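Local coordinates for major extracellular endoglucanase (Xanthomonas campestris pv. campestris, PDB 4TUF), which hydrolyses internal beta-1,4-glucosidic linkages of cellulose, lichenin and cereal beta-D-glucans by means of this family 5 TIM-barrel domain, at residues A[130-135]-A[171-176]; A[152-157]-A[182-187]; A[323-326]-A[331-334]. One frame throughout, in Å; residues are numbered along the deposited sequence.

Contact 1: residues A[130-135]-A[171-176]. With 2HP (dihydrogenphosphate ion), chain G; 2HP (dihydrogenphosphate ion), chain H.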
loop_
_atom_site.group_PDB
_atom_site.type_symbol
_atom_site.label_atom_id
_atom_site.label_comp_id
_atom_site.label_asym_id
_atom_site.label_seq_id
_atom_site.Cartn_x
_atom_site.Cartn_y
_atom_site.Cartn_z
ATOM N N ALA A 130 -12.336 -15.600 -9.632
ATOM C CA ALA A 130 -13.323 -14.891 -10.443
ATOM C C ALA A 130 -13.895 -13.672 -9.704
ATOM O O ALA A 130 -14.002 -12.582 -10.277
ATOM C CB ALA A 130 -14.433 -15.828 -10.845
ATOM N N GLN A 131 -14.262 -13.856 -8.435
ATOM C CA GLN A 131 -14.758 -12.746 -7.625
ATOM C C GLN A 131 -13.674 -11.691 -7.451
ATOM O O GLN A 131 -13.948 -10.493 -7.513
ATOM C CB GLN A 131 -15.240 -13.229 -6.256
ATOM C CG GLN A 131 -16.446 -14.137 -6.297
ATOM C CD GLN A 131 -16.865 -14.609 -4.919
ATOM O OE1 GLN A 131 -16.441 -15.667 -4.452
ATOM N NE2 GLN A 131 -17.702 -13.822 -4.258
ATOM N N TRP A 132 -12.443 -12.143 -7.236
ATOM C CA TRP A 132 -11.308 -11.236 -7.091
ATOM C C TRP A 132 -11.150 -10.349 -8.318
ATOM O O TRP A 132 -11.113 -9.128 -8.207
ATOM C CB TRP A 132 -10.018 -12.021 -6.842
ATOM C CG TRP A 132 -8.800 -11.159 -6.796
ATOM C CD1 TRP A 132 -8.562 -10.118 -5.946
ATOM C CD2 TRP A 132 -7.639 -11.269 -7.630
ATOM N NE1 TRP A 132 -7.333 -9.566 -6.206
ATOM C CE2 TRP A 132 -6.743 -10.255 -7.234
ATOM C CE3 TRP A 132 -7.275 -12.122 -8.681
ATOM C CZ2 TRP A 132 -5.504 -10.074 -7.841
ATOM C CZ3 TRP A 132 -6.046 -11.939 -9.286
ATOM C CH2 TRP A 132 -5.173 -10.922 -8.863
ATOM N N LEU A 133 -11.070 -10.965 -9.491
ATOM C CA LEU A 133 -10.955 -10.205 -10.730
ATOM C C LEU A 133 -12.160 -9.293 -10.943
ATOM O O LEU A 133 -12.005 -8.142 -11.361
ATOM C CB LEU A 133 -10.799 -11.145 -11.918
ATOM C CG LEU A 133 -9.550 -12.022 -11.897
ATOM C CD1 LEU A 133 -9.647 -13.116 -12.942
ATOM C CD2 LEU A 133 -8.317 -11.176 -12.126
ATOM N N ALA A 134 -13.357 -9.796 -10.650
ATOM C CA ALA A 134 -14.562 -8.997 -10.864
ATOM C C ALA A 134 -14.539 -7.753 -9.980
ATOM O O ALA A 134 -14.961 -6.675 -10.395
ATOM C CB ALA A 134 -15.808 -9.818 -10.601
ATOM N N ASP A 135 -14.016 -7.897 -8.769
ATOM C CA ASP A 135 -13.986 -6.780 -7.837
ATOM C C ASP A 135 -12.972 -5.723 -8.278
ATOM O O ASP A 135 -13.249 -4.527 -8.198
ATOM C CB ASP A 135 -13.700 -7.283 -6.419
ATOM C CG ASP A 135 -14.909 -7.999 -5.801
ATOM O OD1 ASP A 135 -16.041 -7.813 -6.312
ATOM O OD2 ASP A 135 -14.733 -8.746 -4.813
ATOM N N THR A 171 -0.868 -21.533 -6.979
ATOM C CA THR A 171 -0.114 -20.741 -6.014
ATOM C C THR A 171 0.749 -19.635 -6.628
ATOM O O THR A 171 1.264 -18.785 -5.905
ATOM C CB THR A 171 0.809 -21.641 -5.168
ATOM O OG1 THR A 171 1.718 -22.342 -6.026
ATOM C CG2 THR A 171 0.001 -22.645 -4.366
ATOM N N ASP A 172 0.916 -19.642 -7.947
ATOM C CA ASP A 172 1.797 -18.669 -8.593
ATOM C C ASP A 172 1.186 -17.268 -8.636
ATOM O O ASP A 172 0.345 -16.966 -9.480
ATOM C CB ASP A 172 2.157 -19.119 -10.011
ATOM C CG ASP A 172 3.321 -20.101 -10.037
ATOM O OD1 ASP A 172 3.987 -20.276 -8.990
ATOM O OD2 ASP A 172 3.577 -20.690 -11.111
ATOM N N TRP A 173 1.639 -16.414 -7.727
ATOM C CA TRP A 173 1.170 -15.037 -7.644
ATOM C C TRP A 173 1.452 -14.238 -8.912
ATOM O O TRP A 173 0.663 -13.367 -9.288
ATOM C CB TRP A 173 1.807 -14.340 -6.441
ATOM C CG TRP A 173 1.641 -12.852 -6.435
ATOM C CD1 TRP A 173 2.631 -11.921 -6.330
ATOM C CD2 TRP A 173 0.411 -12.118 -6.540
ATOM N NE1 TRP A 173 2.100 -10.655 -6.363
ATOM C CE2 TRP A 173 0.740 -10.745 -6.492
ATOM C CE3 TRP A 173 -0.933 -12.486 -6.673
ATOM C CZ2 TRP A 173 -0.225 -9.740 -6.579
ATOM C CZ3 TRP A 173 -1.894 -11.484 -6.757
ATOM C CH2 TRP A 173 -1.533 -10.130 -6.712
ATOM N N ASN A 174 2.570 -14.527 -9.573
ATOM C CA ASN A 174 2.943 -13.780 -10.774
ATOM C C ASN A 174 1.887 -13.888 -11.871
ATOM O O ASN A 174 1.530 -12.896 -12.499
ATOM C CB ASN A 174 4.297 -14.251 -11.310
ATOM C CG ASN A 174 4.350 -15.744 -11.521
ATOM O OD1 ASN A 174 3.975 -16.518 -10.637
ATOM N ND2 ASN A 174 4.811 -16.164 -12.699
ATOM N N LYS A 175 1.374 -15.093 -12.085
ATOM C CA LYS A 175 0.372 -15.305 -13.117
ATOM C C LYS A 175 -0.971 -14.697 -12.726
ATOM O O LYS A 175 -1.690 -14.157 -13.572
ATOM C CB LYS A 175 0.215 -16.795 -13.402
ATOM C CG LYS A 175 1.525 -17.475 -13.758
ATOM C CD LYS A 175 2.215 -16.792 -14.929
ATOM C CE LYS A 175 1.548 -17.125 -16.248
ATOM N NZ LYS A 175 2.376 -16.648 -17.389
ATOM N N ALA A 176 -1.310 -14.785 -11.444
ATOM C CA ALA A 176 -2.548 -14.195 -10.954
ATOM C C ALA A 176 -2.506 -12.674 -11.088
ATOM O O ALA A 176 -3.530 -12.039 -11.336
ATOM C CB ALA A 176 -2.796 -14.597 -9.524
HETATM P P 2HP G . -18.505 -10.246 -5.437
HETATM O O1 2HP G . -18.213 -9.542 -6.742
HETATM O O2 2HP G . -17.245 -10.309 -4.603
HETATM O O3 2HP G . -19.550 -9.477 -4.661
HETATM O O4 2HP G . -19.021 -11.641 -5.723
HETATM P P 2HP H . 1.538 -21.431 -14.443
HETATM O O1 2HP H . 0.255 -20.946 -15.082
HETATM O O2 2HP H . 2.735 -20.860 -15.177
HETATM O O3 2HP H . 1.589 -20.985 -13.002
HETATM O O4 2HP H . 1.567 -22.944 -14.500
#

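Contact 2: residues A[152-157]-A[182-187]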
loop_
_atom_site.group_PDB
_atom_site.type_symbol
_atom_site.label_atom_id
_atom_site.label_comp_id
_atom_site.label_asym_id
_atom_site.label_seq_id
_atom_site.Cartn_x
_atom_site.Cartn_y
_atom_site.Cartn_z
ATOM N N LEU A 152 -4.345 0.650 -9.168
ATOM C CA LEU A 152 -4.744 -0.393 -8.229
ATOM C C LEU A 152 -3.583 -1.248 -7.753
ATOM O O LEU A 152 -2.759 -1.703 -8.549
ATOM C CB LEU A 152 -5.806 -1.297 -8.861
ATOM C CG LEU A 152 -7.236 -1.124 -8.346
ATOM C CD1 LEU A 152 -8.245 -1.703 -9.316
ATOM C CD2 LEU A 152 -7.360 -1.802 -7.004
ATOM N N ASP A 153 -3.531 -1.444 -6.439
ATOM C CA ASP A 153 -2.657 -2.424 -5.809
ATOM C C ASP A 153 -3.429 -3.746 -5.790
ATOM O O ASP A 153 -4.321 -3.928 -4.957
ATOM C CB ASP A 153 -2.269 -1.965 -4.395
ATOM C CG ASP A 153 -1.149 -2.794 -3.782
ATOM O OD1 ASP A 153 -0.948 -3.948 -4.213
ATOM O OD2 ASP A 153 -0.476 -2.287 -2.853
ATOM N N LEU A 154 -3.084 -4.653 -6.706
ATOM C CA LEU A 154 -3.936 -5.800 -7.047
ATOM C C LEU A 154 -4.351 -6.688 -5.877
ATOM O O LEU A 154 -5.483 -7.162 -5.831
ATOM C CB LEU A 154 -3.246 -6.671 -8.094
ATOM C CG LEU A 154 -2.987 -6.055 -9.468
ATOM C CD1 LEU A 154 -2.508 -7.135 -10.412
ATOM C CD2 LEU A 154 -4.225 -5.359 -10.025
ATOM N N LYS A 155 -3.437 -6.919 -4.942
ATOM C CA LYS A 155 -3.717 -7.767 -3.783
ATOM C C LYS A 155 -2.682 -7.514 -2.692
ATOM O O LYS A 155 -1.476 -7.520 -2.944
ATOM C CB LYS A 155 -3.737 -9.247 -4.193
ATOM C CG LYS A 155 -3.266 -10.237 -3.139
ATOM C CD LYS A 155 -4.407 -10.685 -2.261
ATOM C CE LYS A 155 -3.992 -11.838 -1.361
ATOM N NZ LYS A 155 -2.940 -11.479 -0.379
ATOM N N ASN A 156 -3.142 -7.308 -1.469
ATOM C CA ASN A 156 -2.246 -6.996 -0.370
ATOM C C ASN A 156 -1.514 -8.187 0.216
ATOM O O ASN A 156 -2.124 -9.171 0.581
ATOM C CB ASN A 156 -3.023 -6.287 0.740
ATOM C CG ASN A 156 -2.128 -5.700 1.805
ATOM O OD1 ASN A 156 -1.404 -4.752 1.562
ATOM N ND2 ASN A 156 -2.190 -6.255 2.993
ATOM N N GLU A 157 -0.202 -8.053 0.346
ATOM C CA GLU A 157 0.622 -8.967 1.127
ATOM C C GLU A 157 0.541 -10.465 0.859
ATOM O O GLU A 157 0.270 -11.244 1.767
ATOM C CB GLU A 157 0.493 -8.656 2.607
ATOM C CG GLU A 157 0.962 -7.255 2.919
ATOM C CD GLU A 157 1.138 -7.011 4.388
ATOM O OE1 GLU A 157 0.500 -7.714 5.182
ATOM O OE2 GLU A 157 1.914 -6.114 4.744
ATOM N N ALA A 182 -4.566 -7.559 -16.576
ATOM C CA ALA A 182 -5.360 -7.558 -17.800
ATOM C C ALA A 182 -6.787 -7.076 -17.548
ATOM O O ALA A 182 -7.334 -6.306 -18.338
ATOM C CB ALA A 182 -5.374 -8.951 -18.417
ATOM N N ALA A 183 -7.384 -7.533 -16.448
ATOM C CA ALA A 183 -8.741 -7.147 -16.082
ATOM C C ALA A 183 -8.854 -5.642 -15.853
ATOM O O ALA A 183 -9.738 -4.988 -16.410
ATOM C CB ALA A 183 -9.191 -7.904 -14.841
ATOM N N VAL A 184 -7.956 -5.098 -15.035
ATOM C CA VAL A 184 -7.982 -3.676 -14.721
ATOM C C VAL A 184 -7.726 -2.805 -15.954
ATOM O O VAL A 184 -8.434 -1.825 -16.178
ATOM C CB VAL A 184 -6.955 -3.327 -13.628
ATOM C CG1 VAL A 184 -6.829 -1.818 -13.472
ATOM C CG2 VAL A 184 -7.355 -3.963 -12.310
ATOM N N LEU A 185 -6.734 -3.166 -16.765
ATOM C CA LEU A 185 -6.351 -2.325 -17.901
ATOM C C LEU A 185 -7.362 -2.396 -19.048
ATOM O O LEU A 185 -7.401 -1.519 -19.910
ATOM C CB LEU A 185 -4.958 -2.705 -18.408
ATOM C CG LEU A 185 -3.769 -2.361 -17.502
ATOM C CD1 LEU A 185 -2.447 -2.702 -18.185
ATOM C CD2 LEU A 185 -3.797 -0.895 -17.089
ATOM N N ALA A 186 -8.182 -3.436 -19.060
ATOM C CA ALA A 186 -9.219 -3.547 -20.078
ATOM C C ALA A 186 -10.282 -2.486 -19.848
ATOM O O ALA A 186 -10.970 -2.072 -20.780
ATOM C CB ALA A 186 -9.840 -4.934 -20.061
ATOM N N VAL A 187 -10.408 -2.053 -18.596
ATOM C CA VAL A 187 -11.454 -1.119 -18.201
ATOM C C VAL A 187 -10.886 0.269 -17.954
ATOM O O VAL A 187 -11.511 1.273 -18.283
ATOM C CB VAL A 187 -12.178 -1.590 -16.929
ATOM C CG1 VAL A 187 -13.360 -0.704 -16.650
ATOM C CG2 VAL A 187 -12.639 -3.020 -17.085
#

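Contact 3: residues A[323-326]-A[331-334]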
loop_
_atom_site.group_PDB
_atom_site.type_symbol
_atom_site.label_atom_id
_atom_site.label_comp_id
_atom_site.label_asym_id
_atom_site.label_seq_id
_atom_site.Cartn_x
_atom_site.Cartn_y
_atom_site.Cartn_z
ATOM N N GLY A 323 0.773 5.360 14.346
ATOM C CA GLY A 323 0.638 6.073 13.091
ATOM C C GLY A 323 1.246 7.460 13.112
ATOM O O GLY A 323 2.149 7.748 13.894
ATOM N N ILE A 324 0.755 8.319 12.228
ATOM C CA ILE A 324 1.166 9.710 12.210
ATOM C C ILE A 324 0.418 10.453 13.321
ATOM O O ILE A 324 0.989 11.292 14.018
ATOM C CB ILE A 324 0.898 10.349 10.840
ATOM C CG1 ILE A 324 1.669 9.598 9.755
ATOM C CG2 ILE A 324 1.313 11.799 10.830
ATOM C CD1 ILE A 324 3.169 9.629 9.948
ATOM N N LEU A 325 -0.857 10.119 13.496
ATOM C CA LEU A 325 -1.643 10.655 14.605
ATOM C C LEU A 325 -1.422 9.845 15.876
ATOM O O LEU A 325 -1.188 8.637 15.823
ATOM C CB LEU A 325 -3.136 10.668 14.265
ATOM C CG LEU A 325 -3.589 11.559 13.110
ATOM C CD1 LEU A 325 -5.048 11.309 12.823
ATOM C CD2 LEU A 325 -3.358 13.022 13.434
ATOM N N ARG A 326 -1.497 10.512 17.021
ATOM C CA ARG A 326 -1.485 9.814 18.296
ATOM C C ARG A 326 -2.887 9.288 18.608
ATOM O O ARG A 326 -3.796 9.402 17.789
ATOM C CB ARG A 326 -0.986 10.729 19.413
ATOM C CG ARG A 326 0.426 11.261 19.204
ATOM C CD ARG A 326 0.957 11.918 20.474
ATOM N NE ARG A 326 2.268 12.523 20.269
ATOM C CZ ARG A 326 3.416 11.863 20.371
ATOM N NH1 ARG A 326 3.408 10.573 20.676
ATOM N NH2 ARG A 326 4.569 12.489 20.168
ATOM N N SER A 331 -3.282 14.805 17.600
ATOM C CA SER A 331 -1.876 15.181 17.745
ATOM C C SER A 331 -0.987 14.463 16.729
ATOM O O SER A 331 -1.170 13.276 16.455
ATOM C CB SER A 331 -1.391 14.887 19.163
ATOM O OG SER A 331 -2.286 15.418 20.126
ATOM N N VAL A 332 -0.017 15.189 16.181
ATOM C CA VAL A 332 0.834 14.653 15.125
ATOM C C VAL A 332 2.233 14.299 15.626
ATOM O O VAL A 332 2.885 15.092 16.298
ATOM C CB VAL A 332 0.951 15.647 13.943
ATOM C CG1 VAL A 332 1.957 15.149 12.910
ATOM C CG2 VAL A 332 -0.407 15.864 13.301
ATOM N N ARG A 333 2.679 13.092 15.288
ATOM C CA ARG A 333 4.023 12.625 15.605
ATOM C C ARG A 333 5.066 13.342 14.752
ATOM O O ARG A 333 5.357 12.924 13.635
ATOM C CB ARG A 333 4.122 11.110 15.396
ATOM C CG ARG A 333 3.294 10.276 16.363
ATOM C CD ARG A 333 4.104 9.089 16.865
ATOM N NE ARG A 333 5.423 9.513 17.341
ATOM C CZ ARG A 333 6.424 8.685 17.622
ATOM N NH1 ARG A 333 6.268 7.375 17.479
ATOM N NH2 ARG A 333 7.585 9.166 18.045
ATOM N N GLN A 334 5.637 14.410 15.293
ATOM C CA GLN A 334 6.515 15.292 14.531
ATOM C C GLN A 334 7.811 14.630 14.052
ATOM O O GLN A 334 8.336 14.982 12.994
ATOM C CB GLN A 334 6.851 16.524 15.368
ATOM C CG GLN A 334 5.631 17.278 15.867
ATOM C CD GLN A 334 4.902 18.004 14.757
ATOM O OE1 GLN A 334 5.509 18.428 13.775
ATOM N NE2 GLN A 334 3.592 18.150 14.906
HETATM O O HOH W 1 5.688 14.650 18.483
#

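Contact 1: residues A[130-135]-A[171-176]
W132 and W173 meet with their six-membered rings, CH2 of W132 lying 3.9 Å from CZ3 of W173. The two side chains cross at about a right angle, so the indoles share only a small patch instead of stacking. Beside this patch the six-membered ring of W132 turns its edge to the backbone of A176, and its CH2 lies 3.2 Å from A176 O, which sits in the plane of the ring. A carbonyl oxygen suits an aromatic edge, where the C-H groups carry slight positive charge. The CB of A176 adds a methyl contact 4.2 Å from CZ3 of W132; alanine suits the place because its single methyl touches the ring without holding the two apart. W132 spans the gap because CG stands anti to the backbone N (chi1 175°), which sends the long ring across to the second helix. Both indole nitrogens are occupied away from the pair: NE1 of W132 bonds to L154 O and NE1 of W173 to E196 O, which fixes the rotation of each ring.

The remote sides of the helices are looser and polar, Q131 and K175 being partly exposed although D172 is buried. There Q131, extended beyond CG, reaches a dihydrogenphosphate ion through NE2, 2.9 Å from its O4, with a nearly straight N-H...O angle of 164°. On the other segment a second phosphate has its O3 2.8 Å from OD2 of D172, beside the aliphatic part of K175, whose NZ is paired with E178.

The contact thus joins the first turns of helices 129-143 and 173-187 on the outside of the TIM barrel. W132 also packs edge-to-face with H110 of strand 105-110 and is tied to the C-terminal end of strand 149-153.

Contact 2: residues A[152-157]-A[182-187]
L152, on strand 149-153, runs past the helix at V184 with their CA atoms 8.0 Å apart, a separation bridged by side chains alone. One methyl group of the helix does the work: CG2 of V184 lies 3.9 Å from CD1 of L152 and 4.1 Å from CD2 of L154. The valine is turned so that CG1 is anti to its backbone nitrogen (chi1 171°), leaving CG2 to face both leucines. Each leucine meets it obliquely with a single methyl tip. A beta-branched residue suits this place, being short and stiff, while the longer leucines reach out from the barrel wall. D153, between them, turns the other way and forms a salt bridge with R58. The chain then runs on to E157, the probable proton donor.

L136 of helix 129-143 and I193 of strand 192-195 also touch V184. Made of methyl groups, the contact is non-directional: it seals the core between sheet and helix in this beta-alpha-beta unit, and adds no polar bond to those that E157 OE2 makes with Y238 and H236 at the active-site end.

Contact 3: residues A[323-326]-A[331-334]
L325 and V332 pair through their backbones, antiparallel and non-hydrogen-bonded, their CA atoms 4.7 Å apart, with one backbone bond on each flank. R333 N donates to I324 O at 2.8 Å and almost straight, 175° at the hydrogen; R326 N donates to S331 O, also at 2.8 Å. This single bridge closes a short loop.

On one flank the branched side chains pack: I324 and V332 lie side by side, with CG2 of I324 4.0 Å from CG1 of V332, while CD2 of L325 crosses to CG2 of V332. Apolar side chains suit this flank, much of which helices 334-344 and 42-51 cover. On the other flank are two arginines. R326 is extended from CG to NE and runs past CB of S331, which lies at the edge of its guanidinium. In R333, chi1 (-67°) sets CG over the centre of that guanidinium, 4.3 Å above the plane, and the bends at chi2 and chi3 then carry its own guanidinium on to K282 O and D335. The two planar groups are turned only 27° from each other.

Charge is managed by a second shell. NH1 of R326 lies 4.0 Å from NE of R333, and its salt bridge with E285 probably eases the closeness of the two cations. A water accepts from both R326 NH2 and Q334 N, linking the arginine to the helix start. S331 OG bonds to D328 within the turn.

R333 is the N-cap of helix 334-344, whose M337 touches both I324 and V332, and Q48 of helix 42-51 covers L325 and V332.

Contacts 1 and 2 are neighbours, their centres 9 Å apart; both use helix 173-187, at its start and its end respectively. Along the chain their segments alternate, 130-135, 152-157, 171-176, 182-187, so the two interlock helix 129-143, strand 149-153 and helix 173-187 into one sector of the barrel wall, with the probable proton donor on the loop that follows the strand. Contact 3 comes later in the sequence, after the last barrel strand, 309-311, its centre 36 Å from that of contact 1 and 31 Å from that of contact 2. It belongs to the lead-in to the final helix, so contacts 1 and 2 share one side of the catalytic domain and contact 3 lies on the opposite one.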